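Side-chain contacts in homospermidine synthase (Legionella pneumophila subsp. pneumophila str. Philadelphia 1, PDB 2PH5), which binds NAD and probably acts as a transferase that makes the polyamine homospermidine: residues M400-I405 and D428-Y433; T151-H156 and I404-E409; N173-N178 and M196-K201; F166-L171 and T300-L305. All coordinates share one frame; numbering follows the deposited sequence.

Overall arrangement
The four contacts fall into two touching pairs. Interactions 1 and 2, with centres 11 Å apart, share Ile-404 and Ile-405 of helix 391-408; Gly-403 CA also lies 3.6 Å from Leu-153 CD2. Interactions 3 and 4, again 11 Å between centres, both use helix 158-176, and Leu-198 CD2 comes within 3.4 Å of Leu-171 O. Centres of contacts in different pairs are 20 to 29 Å apart, although helix 158-176 is the next helix after strand 152-153. The side chains of Leu-153, Ala-430 and Ile-167 stand about 11, 12 and 13 Å from bound NAD, so none of these three touches the cofactor; interaction 3 is remote from its site.

Interaction 1: M400-I405 and D428-Y433; sequences MISGII and DIAKPY
Ser-402 and Ile-429 mark the closest backbone approach, 5.8 Å between their CA atoms, where helix 391-408 meets the last turn of helix 423-430. Segment 400-405 is helical throughout. The other segment tightens into a 3-10 turn at 431-433, closed by Tyr-433 N bonding to Ala-430 O at 2.6 Å. No hydrogen bond crosses between the segments, whose mutual burial totals 218 Å². The serine hydroxyl packs against two methyls: Ser-402 OG lies 3.4 Å from Ala-430 CB and 3.6 Å from Ile-429 CG2. Turned beside its own backbone N (chi1 -56°), the same OG hydrogen-bonds back to Ala-398 O, one turn earlier, so this polar atom is satisfied within its helix while resting on apolar groups. Helix 391-408 also packs on the parallel sheet of the Rossmann domain, Ile-404 touching Phe-86 and Ile-88 of strand 86-89, and selenomethionine Met-400 packs on the NAD-binding residues Val-24 and Ala-113. One turn on from the serine, Ile-405 and Ile-429 approach tip to tip, CD1 of Ile-405 standing 3.7 Å from CG2 of Ile-429.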
loop_
_atom_site.group_PDB
_atom_site.type_symbol
_atom_site.label_atom_id
_atom_site.label_comp_id
_atom_site.label_asym_id
_atom_site.label_seq_id
_atom_site.Cartn_x
_atom_site.Cartn_y
_atom_site.Cartn_z
HETATM N N MSE A 400 14.990 -3.824 -26.560
HETATM C CA MSE A 400 16.085 -3.019 -27.073
HETATM C C MSE A 400 17.015 -3.785 -28.001
HETATM O O MSE A 400 17.334 -3.310 -29.092
HETATM C CB MSE A 400 16.887 -2.436 -25.920
HETATM C CG MSE A 400 16.062 -1.539 -25.039
HETATM SE SE MSE A 400 17.127 -0.107 -24.362
HETATM C CE MSE A 400 16.936 1.107 -25.864
ATOM N N ILE A 401 17.453 -4.965 -27.570
ATOM C CA ILE A 401 18.348 -5.761 -28.391
ATOM C C ILE A 401 17.633 -6.064 -29.711
ATOM O O ILE A 401 18.279 -6.164 -30.746
ATOM C CB ILE A 401 18.772 -7.101 -27.684
ATOM C CG1 ILE A 401 20.021 -7.697 -28.353
ATOM C CG2 ILE A 401 17.656 -8.146 -27.801
ATOM C CD1 ILE A 401 21.279 -6.842 -28.244
ATOM N N SER A 402 16.305 -6.200 -29.684
ATOM C CA SER A 402 15.562 -6.470 -30.915
ATOM C C SER A 402 15.588 -5.212 -31.774
ATOM O O SER A 402 15.849 -5.274 -32.973
ATOM C CB SER A 402 14.102 -6.833 -30.625
ATOM O OG SER A 402 13.991 -7.925 -29.738
ATOM N N GLY A 403 15.300 -4.075 -31.147
ATOM C CA GLY A 403 15.309 -2.811 -31.855
ATOM C C GLY A 403 16.680 -2.508 -32.433
ATOM O O GLY A 403 16.791 -1.975 -33.539
ATOM N N ILE A 404 17.728 -2.848 -31.684
ATOM C CA ILE A 404 19.096 -2.618 -32.136
ATOM C C ILE A 404 19.354 -3.445 -33.398
ATOM O O ILE A 404 19.925 -2.948 -34.365
ATOM C CB ILE A 404 20.144 -3.003 -31.030
ATOM C CG1 ILE A 404 20.041 -2.026 -29.851
ATOM C CG2 ILE A 404 21.562 -2.992 -31.606
ATOM C CD1 ILE A 404 20.980 -2.336 -28.679
ATOM N N ILE A 405 18.926 -4.700 -33.396
ATOM C CA ILE A 405 19.127 -5.547 -34.563
ATOM C C ILE A 405 18.352 -5.007 -35.760
ATOM O O ILE A 405 18.812 -5.099 -36.895
ATOM C CB ILE A 405 18.662 -6.990 -34.306
ATOM C CG1 ILE A 405 19.439 -7.582 -33.129
ATOM C CG2 ILE A 405 18.878 -7.839 -35.565
ATOM C CD1 ILE A 405 18.840 -8.864 -32.602
ATOM N N ASP A 428 9.389 -11.637 -32.818
ATOM C CA ASP A 428 10.051 -12.909 -33.098
ATOM C C ASP A 428 11.471 -12.968 -32.547
ATOM O O ASP A 428 12.011 -14.052 -32.317
ATOM C CB ASP A 428 10.089 -13.186 -34.606
ATOM C CG ASP A 428 8.739 -13.627 -35.160
ATOM O OD1 ASP A 428 8.008 -14.361 -34.456
ATOM O OD2 ASP A 428 8.416 -13.258 -36.306
ATOM N N ILE A 429 12.080 -11.807 -32.340
ATOM C CA ILE A 429 13.435 -11.771 -31.812
ATOM C C ILE A 429 13.428 -11.736 -30.295
ATOM O O ILE A 429 14.260 -12.367 -29.640
ATOM C CB ILE A 429 14.210 -10.541 -32.332
ATOM C CG1 ILE A 429 14.272 -10.585 -33.865
ATOM C CG2 ILE A 429 15.604 -10.499 -31.714
ATOM C CD1 ILE A 429 15.041 -9.438 -34.502
ATOM N N ALA A 430 12.463 -11.010 -29.743
ATOM C CA ALA A 430 12.331 -10.836 -28.297
ATOM C C ALA A 430 11.640 -11.989 -27.580
ATOM O O ALA A 430 11.927 -12.260 -26.419
ATOM C CB ALA A 430 11.584 -9.546 -28.022
ATOM N N LYS A 431 10.723 -12.645 -28.283
ATOM C CA LYS A 431 9.936 -13.757 -27.747
ATOM C C LYS A 431 10.708 -14.742 -26.873
ATOM O O LYS A 431 10.207 -15.194 -25.852
ATOM C CB LYS A 431 9.269 -14.502 -28.906
ATOM C CG LYS A 431 7.849 -14.960 -28.629
ATOM C CD LYS A 431 7.008 -14.948 -29.911
ATOM C CE LYS A 431 5.527 -15.242 -29.627
ATOM N NZ LYS A 431 4.635 -15.101 -30.819
ATOM N N PRO A 432 11.937 -15.101 -27.274
ATOM C CA PRO A 432 12.739 -16.044 -26.482
ATOM C C PRO A 432 13.194 -15.455 -25.157
ATOM O O PRO A 432 13.791 -16.144 -24.334
ATOM C CB PRO A 432 13.927 -16.339 -27.396
ATOM C CG PRO A 432 13.335 -16.205 -28.760
ATOM C CD PRO A 432 12.516 -14.936 -28.619
ATOM N N TYR A 433 12.898 -14.177 -24.955
ATOM C CA TYR A 433 13.301 -13.472 -23.746
ATOM C C TYR A 433 12.115 -13.058 -22.884
ATOM O O TYR A 433 12.299 -12.521 -21.793
ATOM C CB TYR A 433 14.077 -12.212 -24.133
ATOM C CG TYR A 433 15.451 -12.456 -24.714
ATOM C CD1 TYR A 433 16.519 -12.800 -23.891
ATOM C CD2 TYR A 433 15.689 -12.314 -26.082
ATOM C CE1 TYR A 433 17.793 -12.993 -24.408
ATOM C CE2 TYR A 433 16.965 -12.507 -26.615
ATOM C CZ TYR A 433 18.015 -12.846 -25.767
ATOM O OH TYR A 433 19.286 -13.036 -26.267
#

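Interaction 2: T151-H156 and I404-E409; sequences TALITH and IIWAIE
Thr-151, just before strand 152-153, meets Trp-406 and Ala-407, and Leu-153 of the strand meets Trp-406, joining helix 391-408 to the parallel beta-sheet of the Rossmann domain. Strand 152-153 runs there between strands 109-112 and 415-416, and the helix, although part of the C-terminal family region in sequence, packs against those strands.

The apolar contacts are few and centre on one methyl group. Thr-151 CG2 stands 4.0 Å from Trp-406 CZ3 and 4.2 Å from Ala-407 CB, facing the notch that these two atoms form. Leu-153 CD1 comes to 4.5 Å from Trp-406 CZ3. Both groups meet the indole obliquely, and the threonine and tryptophan side chains cross at about a right angle. Because CG of Trp-406 is anti to the backbone N (chi1 -176°), its six-membered ring extends toward the strand.

Among the aromatic contacts, His-410 stacks on the indole and Tyr-425 meets it edge-to-face.

The polar bonds run around the contact and none crosses it. Thr-151 OG1 pairs with His-410 O, just beyond the helix, and more weakly with Glu-413 N, while CG2 is the branch facing the indole. Within 151-156, past the end of the strand, the ring of His-156 is covered on one face by Leu-153 CD2, which sits 3.5 Å above the ring plane, offset toward its rim.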
loop_
_atom_site.group_PDB
_atom_site.type_symbol
_atom_site.label_atom_id
_atom_site.label_comp_id
_atom_site.label_asym_id
_atom_site.label_seq_id
_atom_site.Cartn_x
_atom_site.Cartn_y
_atom_site.Cartn_z
ATOM N N THR A 151 19.291 6.065 -39.185
ATOM C CA THR A 151 18.200 5.603 -38.333
ATOM C C THR A 151 18.402 5.887 -36.845
ATOM O O THR A 151 19.483 5.685 -36.292
ATOM C CB THR A 151 17.957 4.087 -38.519
ATOM O OG1 THR A 151 17.603 3.834 -39.881
ATOM C CG2 THR A 151 16.834 3.600 -37.615
ATOM N N ALA A 152 17.341 6.367 -36.213
ATOM C CA ALA A 152 17.364 6.666 -34.799
ATOM C C ALA A 152 16.045 6.179 -34.218
ATOM O O ALA A 152 15.021 6.865 -34.323
ATOM C CB ALA A 152 17.520 8.173 -34.586
ATOM N N LEU A 153 16.071 4.981 -33.641
ATOM C CA LEU A 153 14.888 4.364 -33.042
ATOM C C LEU A 153 14.690 4.935 -31.646
ATOM O O LEU A 153 15.545 4.772 -30.778
ATOM C CB LEU A 153 15.079 2.842 -32.952
ATOM C CG LEU A 153 13.842 1.991 -32.624
ATOM C CD1 LEU A 153 12.794 2.179 -33.714
ATOM C CD2 LEU A 153 14.234 0.525 -32.512
ATOM N N ILE A 154 13.564 5.599 -31.425
ATOM C CA ILE A 154 13.306 6.208 -30.128
ATOM C C ILE A 154 12.257 5.499 -29.279
ATOM O O ILE A 154 11.417 4.761 -29.791
ATOM C CB ILE A 154 12.899 7.688 -30.295
ATOM C CG1 ILE A 154 11.656 7.787 -31.187
ATOM C CG2 ILE A 154 14.056 8.467 -30.896
ATOM C CD1 ILE A 154 11.141 9.209 -31.388
ATOM N N THR A 155 12.325 5.741 -27.972
ATOM C CA THR A 155 11.407 5.162 -26.997
ATOM C C THR A 155 11.096 3.712 -27.308
ATOM O O THR A 155 9.929 3.322 -27.359
ATOM C CB THR A 155 10.079 5.944 -26.943
ATOM O OG1 THR A 155 9.501 5.993 -28.252
ATOM C CG2 THR A 155 10.312 7.377 -26.447
ATOM N N HIS A 156 12.140 2.911 -27.509
ATOM C CA HIS A 156 11.940 1.508 -27.828
ATOM C C HIS A 156 12.373 0.579 -26.703
ATOM O O HIS A 156 13.364 -0.138 -26.826
ATOM C CB HIS A 156 12.682 1.145 -29.113
ATOM C CG HIS A 156 12.299 -0.193 -29.666
ATOM N ND1 HIS A 156 11.279 -0.359 -30.576
ATOM C CD2 HIS A 156 12.753 -1.436 -29.381
ATOM C CE1 HIS A 156 11.120 -1.646 -30.828
ATOM N NE2 HIS A 156 12.000 -2.321 -30.114
ATOM N N ILE A 404 17.728 -2.848 -31.684
ATOM C CA ILE A 404 19.096 -2.618 -32.136
ATOM C C ILE A 404 19.354 -3.445 -33.398
ATOM O O ILE A 404 19.925 -2.948 -34.365
ATOM C CB ILE A 404 20.144 -3.003 -31.030
ATOM C CG1 ILE A 404 20.041 -2.026 -29.851
ATOM C CG2 ILE A 404 21.562 -2.992 -31.606
ATOM C CD1 ILE A 404 20.980 -2.336 -28.679
ATOM N N ILE A 405 18.926 -4.700 -33.396
ATOM C CA ILE A 405 19.127 -5.547 -34.563
ATOM C C ILE A 405 18.352 -5.007 -35.760
ATOM O O ILE A 405 18.812 -5.099 -36.895
ATOM C CB ILE A 405 18.662 -6.990 -34.306
ATOM C CG1 ILE A 405 19.439 -7.582 -33.129
ATOM C CG2 ILE A 405 18.878 -7.839 -35.565
ATOM C CD1 ILE A 405 18.840 -8.864 -32.602
ATOM N N TRP A 406 17.176 -4.444 -35.497
ATOM C CA TRP A 406 16.340 -3.901 -36.559
ATOM C C TRP A 406 17.026 -2.725 -37.233
ATOM O O TRP A 406 17.074 -2.637 -38.458
ATOM C CB TRP A 406 14.988 -3.436 -36.003
ATOM C CG TRP A 406 14.040 -2.964 -37.074
ATOM C CD1 TRP A 406 13.229 -3.744 -37.861
ATOM C CD2 TRP A 406 13.847 -1.615 -37.519
ATOM N NE1 TRP A 406 12.551 -2.960 -38.763
ATOM C CE2 TRP A 406 12.911 -1.652 -38.577
ATOM C CE3 TRP A 406 14.374 -0.379 -37.128
ATOM C CZ2 TRP A 406 12.491 -0.500 -39.250
ATOM C CZ3 TRP A 406 13.955 0.774 -37.802
ATOM C CH2 TRP A 406 13.024 0.702 -38.849
ATOM N N ALA A 407 17.557 -1.821 -36.422
ATOM C CA ALA A 407 18.221 -0.639 -36.937
ATOM C C ALA A 407 19.444 -0.980 -37.785
ATOM O O ALA A 407 19.694 -0.331 -38.798
ATOM C CB ALA A 407 18.609 0.283 -35.782
ATOM N N ILE A 408 20.203 -1.994 -37.384
ATOM C CA ILE A 408 21.386 -2.377 -38.144
ATOM C C ILE A 408 21.056 -2.758 -39.593
ATOM O O ILE A 408 21.779 -2.385 -40.511
ATOM C CB ILE A 408 22.139 -3.544 -37.458
ATOM C CG1 ILE A 408 22.710 -3.058 -36.126
ATOM C CG2 ILE A 408 23.250 -4.071 -38.365
ATOM C CD1 ILE A 408 23.366 -4.136 -35.305
ATOM N N GLU A 409 19.971 -3.490 -39.813
ATOM C CA GLU A 409 19.639 -3.860 -41.176
ATOM C C GLU A 409 18.720 -2.834 -41.851
ATOM O O GLU A 409 18.221 -3.054 -42.955
ATOM C CB GLU A 409 19.027 -5.262 -41.222
ATOM C CG GLU A 409 17.716 -5.416 -40.498
ATOM C CD GLU A 409 17.087 -6.777 -40.748
ATOM O OE1 GLU A 409 17.662 -7.794 -40.293
ATOM O OE2 GLU A 409 16.021 -6.828 -41.402
#

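Interaction 3: N173-N178 and M196-K201; sequences NIAKDN and MTLGIK
Ile-174, Ala-175, Leu-198 and Ile-200 meet without a flat side-chain group between them: no ring or carboxylate is among the side chains in close contact. The planar group that is touched belongs to the backbone, the peptide leading into Ala-175, whose N lies 4.3 Å from Leu-198 CD2. That methyl is shared, for Leu-198 CD2 also sits 4.3 Å from Ile-174 CG2 and 4.4 Å from Ala-175 CB. An extended outer bond (chi2 173°) carries the other branch of Ile-174 past the leucine, and Ile-174 CD1 reaches Ile-200 CD1 at 4.4 Å.

The contact joins the end of helix 158-176 to the end of helix 188-197, just before strand 202-213 enters the mixed beta-sheet of the C-terminal domain. There a Schellman motif closes helix 188-197: Gly-199 has positive phi (79°), and Gly-199 N bonds to Met-196 O at 2.9 Å. Leu-198 points at helix 158-176, and Ile-200 reaches it with its CD1 end. Leu-363 touches both Ile-174 and Ile-200, which places the isoleucine pair over strand 352-364.

Polar groups find their partners around this apolar patch. Leu-198 O accepts from Asn-366 ND2, and Asp-177 OD2 pairs with Tyr-441 OH and weakly with Lys-176 NZ. With 155 Å² buried and no hydrogen bond between the segments, the chemistry points to a small apolar contact made by van der Waals packing, with no directed bond across it.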
loop_
_atom_site.group_PDB
_atom_site.type_symbol
_atom_site.label_atom_id
_atom_site.label_comp_id
_atom_site.label_asym_id
_atom_site.label_seq_id
_atom_site.Cartn_x
_atom_site.Cartn_y
_atom_site.Cartn_z
ATOM N N ASN A 173 -4.844 -10.756 -33.947
ATOM C CA ASN A 173 -5.405 -11.971 -33.359
ATOM C C ASN A 173 -6.912 -11.852 -33.175
ATOM O O ASN A 173 -7.657 -12.769 -33.508
ATOM C CB ASN A 173 -4.755 -12.299 -32.012
ATOM C CG ASN A 173 -3.329 -12.759 -32.154
ATOM O OD1 ASN A 173 -2.853 -13.008 -33.259
ATOM N ND2 ASN A 173 -2.636 -12.892 -31.032
ATOM N N ILE A 174 -7.367 -10.723 -32.648
ATOM C CA ILE A 174 -8.796 -10.533 -32.442
ATOM C C ILE A 174 -9.531 -10.605 -33.776
ATOM O O ILE A 174 -10.684 -11.026 -33.836
ATOM C CB ILE A 174 -9.098 -9.176 -31.786
ATOM C CG1 ILE A 174 -8.432 -9.103 -30.406
ATOM C CG2 ILE A 174 -10.608 -8.988 -31.666
ATOM C CD1 ILE A 174 -8.540 -7.745 -29.747
ATOM N N ALA A 175 -8.858 -10.184 -34.843
ATOM C CA ALA A 175 -9.437 -10.208 -36.181
ATOM C C ALA A 175 -9.624 -11.649 -36.664
ATOM O O ALA A 175 -10.672 -11.987 -37.210
ATOM C CB ALA A 175 -8.548 -9.427 -37.155
ATOM N N LYS A 176 -8.621 -12.501 -36.466
ATOM C CA LYS A 176 -8.748 -13.887 -36.896
ATOM C C LYS A 176 -9.800 -14.594 -36.038
ATOM O O LYS A 176 -10.572 -15.401 -36.548
ATOM C CB LYS A 176 -7.395 -14.620 -36.817
ATOM C CG LYS A 176 -6.957 -15.039 -35.417
ATOM C CD LYS A 176 -5.530 -15.602 -35.387
ATOM C CE LYS A 176 -5.230 -16.353 -34.073
ATOM N NZ LYS A 176 -5.441 -15.564 -32.820
ATOM N N ASP A 177 -9.840 -14.276 -34.742
ATOM C CA ASP A 177 -10.815 -14.872 -33.822
ATOM C C ASP A 177 -12.223 -14.362 -34.106
ATOM O O ASP A 177 -13.187 -14.834 -33.504
ATOM C CB ASP A 177 -10.491 -14.535 -32.364
ATOM C CG ASP A 177 -9.226 -15.192 -31.871
ATOM O OD1 ASP A 177 -9.085 -16.426 -32.023
ATOM O OD2 ASP A 177 -8.378 -14.468 -31.309
ATOM N N ASN A 178 -12.333 -13.372 -34.986
ATOM C CA ASN A 178 -13.632 -12.814 -35.350
ATOM C C ASN A 178 -14.015 -13.323 -36.731
ATOM O O ASN A 178 -15.018 -12.894 -37.301
ATOM C CB ASN A 178 -13.591 -11.283 -35.380
ATOM C CG ASN A 178 -14.005 -10.658 -34.064
ATOM O OD1 ASN A 178 -13.306 -10.775 -33.058
ATOM N ND2 ASN A 178 -15.148 -9.982 -34.067
HETATM N N MSE A 196 -11.054 0.372 -35.015
HETATM C CA MSE A 196 -12.438 0.803 -34.987
HETATM C C MSE A 196 -13.388 -0.284 -35.487
HETATM O O MSE A 196 -14.422 -0.542 -34.873
HETATM C CB MSE A 196 -12.610 2.054 -35.833
HETATM C CG MSE A 196 -14.041 2.540 -35.894
HETATM SE SE MSE A 196 -14.292 3.784 -37.348
HETATM C CE MSE A 196 -14.627 2.463 -38.730
ATOM N N THR A 197 -13.037 -0.924 -36.598
ATOM C CA THR A 197 -13.878 -1.974 -37.155
ATOM C C THR A 197 -14.039 -3.126 -36.164
ATOM O O THR A 197 -15.019 -3.869 -36.224
ATOM C CB THR A 197 -13.318 -2.478 -38.529
ATOM O OG1 THR A 197 -14.091 -3.590 -38.995
ATOM C CG2 THR A 197 -11.875 -2.890 -38.411
ATOM N N LEU A 198 -13.089 -3.258 -35.239
ATOM C CA LEU A 198 -13.150 -4.304 -34.214
ATOM C C LEU A 198 -13.876 -3.881 -32.932
ATOM O O LEU A 198 -14.039 -4.688 -32.019
ATOM C CB LEU A 198 -11.741 -4.794 -33.865
ATOM C CG LEU A 198 -11.208 -5.958 -34.704
ATOM C CD1 LEU A 198 -11.654 -5.824 -36.153
ATOM C CD2 LEU A 198 -9.702 -5.992 -34.598
ATOM N N GLY A 199 -14.299 -2.620 -32.854
ATOM C CA GLY A 199 -15.030 -2.156 -31.681
ATOM C C GLY A 199 -14.231 -1.814 -30.435
ATOM O O GLY A 199 -14.778 -1.717 -29.334
ATOM N N ILE A 200 -12.930 -1.628 -30.615
ATOM C CA ILE A 200 -12.050 -1.286 -29.520
ATOM C C ILE A 200 -12.401 0.090 -29.000
ATOM O O ILE A 200 -12.269 1.085 -29.712
ATOM C CB ILE A 200 -10.596 -1.263 -29.972
ATOM C CG1 ILE A 200 -10.260 -2.571 -30.693
ATOM C CG2 ILE A 200 -9.686 -1.072 -28.771
ATOM C CD1 ILE A 200 -10.447 -3.805 -29.840
ATOM N N LYS A 201 -12.850 0.142 -27.752
ATOM C CA LYS A 201 -13.223 1.403 -27.132
ATOM C C LYS A 201 -12.128 1.915 -26.201
ATOM O O LYS A 201 -12.000 3.119 -25.983
ATOM C CB LYS A 201 -14.520 1.233 -26.342
ATOM C CG LYS A 201 -15.740 0.946 -27.193
ATOM C CD LYS A 201 -16.943 0.678 -26.305
ATOM C CE LYS A 201 -18.218 0.565 -27.105
ATOM N NZ LYS A 201 -19.381 0.555 -26.179
#

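Interaction 4: F166-L171 and T300-L305; sequences FIKEAL and TNFLTL
Lys-168 and Phe-302 make the closest approach, Lys-168 CE lying 3.7 Å from Phe-302 CZ. Next to it on the ring, Phe-302 CE2 is 3.9 Å from Lys-168 CE. The two side chains cross at about a right angle, and the methylene meets the ring obliquely. Alongside, Leu-303 uses both methyls: Leu-303 CD1 lies 4.4 Å from Ile-167 CG2, and Leu-303 CD2 lies 4.3 Å from Leu-171 CD2. Leu-303, just past helix 295-302, thus spans Ile-167 and Leu-171, one turn apart on helix 158-176, across 10.3 Å between the CA atoms of Ile-167 and Leu-303.

Further out, the lysine chain is extended beyond CG, which takes NZ past the ring. Trp-191 of helix 188-197 touches Lys-168, Leu-171 and Phe-302. The turn carrying Leu-303 is held at Thr-300 O, which accepts Leu-303 N at 3.0 Å and Thr-304 OG1 at 2.8 Å from opposite faces of its plane. Ile-167 also rests on Val-361 and Leu-171 on Leu-363, both of strand 352-364 in the C-terminal domain.

Lys-168 therefore contributes its CE methylene to an apolar interface, while its NZ, probably charged, hydrogen-bonds to Glu-419 O and weakly to Val-421 O.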
loop_
_atom_site.group_PDB
_atom_site.type_symbol
_atom_site.label_atom_id
_atom_site.label_comp_id
_atom_site.label_asym_id
_atom_site.label_seq_id
_atom_site.Cartn_x
_atom_site.Cartn_y
_atom_site.Cartn_z
ATOM N N PHE A 166 2.754 -5.144 -29.185
ATOM C CA PHE A 166 1.760 -6.060 -28.631
ATOM C C PHE A 166 0.363 -5.641 -29.083
ATOM O O PHE A 166 -0.495 -6.487 -29.335
ATOM C CB PHE A 166 1.813 -6.100 -27.092
ATOM C CG PHE A 166 2.981 -6.879 -26.520
ATOM C CD1 PHE A 166 3.568 -7.927 -27.229
ATOM C CD2 PHE A 166 3.455 -6.594 -25.234
ATOM C CE1 PHE A 166 4.606 -8.681 -26.668
ATOM C CE2 PHE A 166 4.494 -7.342 -24.657
ATOM C CZ PHE A 166 5.069 -8.387 -25.375
ATOM N N ILE A 167 0.131 -4.339 -29.195
ATOM C CA ILE A 167 -1.179 -3.871 -29.618
ATOM C C ILE A 167 -1.487 -4.343 -31.039
ATOM O O ILE A 167 -2.580 -4.839 -31.308
ATOM C CB ILE A 167 -1.278 -2.333 -29.513
ATOM C CG1 ILE A 167 -1.500 -1.948 -28.044
ATOM C CG2 ILE A 167 -2.415 -1.808 -30.396
ATOM C CD1 ILE A 167 -1.473 -0.455 -27.765
ATOM N N LYS A 168 -0.519 -4.216 -31.940
ATOM C CA LYS A 168 -0.720 -4.649 -33.320
ATOM C C LYS A 168 -0.961 -6.154 -33.373
ATOM O O LYS A 168 -1.813 -6.627 -34.121
ATOM C CB LYS A 168 0.503 -4.316 -34.177
ATOM C CG LYS A 168 0.723 -2.844 -34.444
ATOM C CD LYS A 168 1.997 -2.663 -35.236
ATOM C CE LYS A 168 2.204 -1.226 -35.689
ATOM N NZ LYS A 168 3.369 -1.152 -36.616
ATOM N N GLU A 169 -0.201 -6.909 -32.589
ATOM C CA GLU A 169 -0.355 -8.358 -32.582
ATOM C C GLU A 169 -1.762 -8.727 -32.132
ATOM O O GLU A 169 -2.429 -9.551 -32.760
ATOM C CB GLU A 169 0.686 -9.007 -31.661
ATOM C CG GLU A 169 0.675 -10.537 -31.673
ATOM C CD GLU A 169 1.294 -11.146 -32.923
ATOM O OE1 GLU A 169 1.077 -10.606 -34.026
ATOM O OE2 GLU A 169 1.989 -12.181 -32.804
ATOM N N ALA A 170 -2.218 -8.097 -31.053
ATOM C CA ALA A 170 -3.548 -8.365 -30.517
ATOM C C ALA A 170 -4.627 -7.967 -31.519
ATOM O O ALA A 170 -5.617 -8.678 -31.701
ATOM C CB ALA A 170 -3.746 -7.611 -29.201
ATOM N N LEU A 171 -4.431 -6.821 -32.160
ATOM C CA LEU A 171 -5.380 -6.332 -33.147
ATOM C C LEU A 171 -5.593 -7.387 -34.231
ATOM O O LEU A 171 -6.722 -7.633 -34.654
ATOM C CB LEU A 171 -4.868 -5.021 -33.753
ATOM C CG LEU A 171 -5.770 -3.783 -33.627
ATOM C CD1 LEU A 171 -6.466 -3.778 -32.299
ATOM C CD2 LEU A 171 -4.947 -2.517 -33.814
ATOM N N THR A 300 -2.354 6.789 -29.121
ATOM C CA THR A 300 -3.702 7.295 -29.347
ATOM C C THR A 300 -3.854 7.859 -30.764
ATOM O O THR A 300 -4.773 7.472 -31.491
ATOM C CB THR A 300 -4.067 8.380 -28.316
ATOM O OG1 THR A 300 -4.027 7.817 -27.001
ATOM C CG2 THR A 300 -5.459 8.916 -28.581
ATOM N N ASN A 301 -2.952 8.759 -31.148
ATOM C CA ASN A 301 -2.980 9.357 -32.473
ATOM C C ASN A 301 -2.792 8.271 -33.531
ATOM O O ASN A 301 -3.428 8.296 -34.581
ATOM C CB ASN A 301 -1.878 10.415 -32.616
ATOM C CG ASN A 301 -2.147 11.663 -31.781
ATOM O OD1 ASN A 301 -3.228 11.820 -31.211
ATOM N ND2 ASN A 301 -1.170 12.561 -31.723
ATOM N N PHE A 302 -1.918 7.312 -33.245
ATOM C CA PHE A 302 -1.652 6.216 -34.170
ATOM C C PHE A 302 -2.925 5.420 -34.453
ATOM O O PHE A 302 -3.051 4.805 -35.504
ATOM C CB PHE A 302 -0.587 5.285 -33.584
ATOM C CG PHE A 302 -0.157 4.189 -34.517
ATOM C CD1 PHE A 302 0.604 4.479 -35.650
ATOM C CD2 PHE A 302 -0.498 2.863 -34.258
ATOM C CE1 PHE A 302 1.025 3.464 -36.516
ATOM C CE2 PHE A 302 -0.085 1.843 -35.114
ATOM C CZ PHE A 302 0.680 2.147 -36.246
ATOM N N LEU A 303 -3.867 5.432 -33.515
ATOM C CA LEU A 303 -5.118 4.698 -33.693
ATOM C C LEU A 303 -6.303 5.637 -33.854
ATOM O O LEU A 303 -7.444 5.265 -33.586
ATOM C CB LEU A 303 -5.366 3.773 -32.506
ATOM C CG LEU A 303 -4.315 2.680 -32.356
ATOM C CD1 LEU A 303 -4.510 1.954 -31.031
ATOM C CD2 LEU A 303 -4.418 1.717 -33.542
ATOM N N THR A 304 -6.014 6.859 -34.286
ATOM C CA THR A 304 -7.041 7.864 -34.500
ATOM C C THR A 304 -7.512 7.808 -35.951
ATOM O O THR A 304 -6.757 7.419 -36.842
ATOM C CB THR A 304 -6.502 9.280 -34.194
ATOM O OG1 THR A 304 -6.271 9.406 -32.788
ATOM C CG2 THR A 304 -7.494 10.348 -34.637
ATOM N N LEU A 305 -8.761 8.193 -36.181
ATOM C CA LEU A 305 -9.329 8.185 -37.520
ATOM C C LEU A 305 -10.167 9.446 -37.739
ATOM O O LEU A 305 -10.830 9.942 -36.822
ATOM C CB LEU A 305 -10.201 6.941 -37.702
ATOM C CG LEU A 305 -10.258 6.283 -39.082
ATOM C CD1 LEU A 305 -8.857 5.856 -39.521
ATOM C CD2 LEU A 305 -11.180 5.068 -39.015
#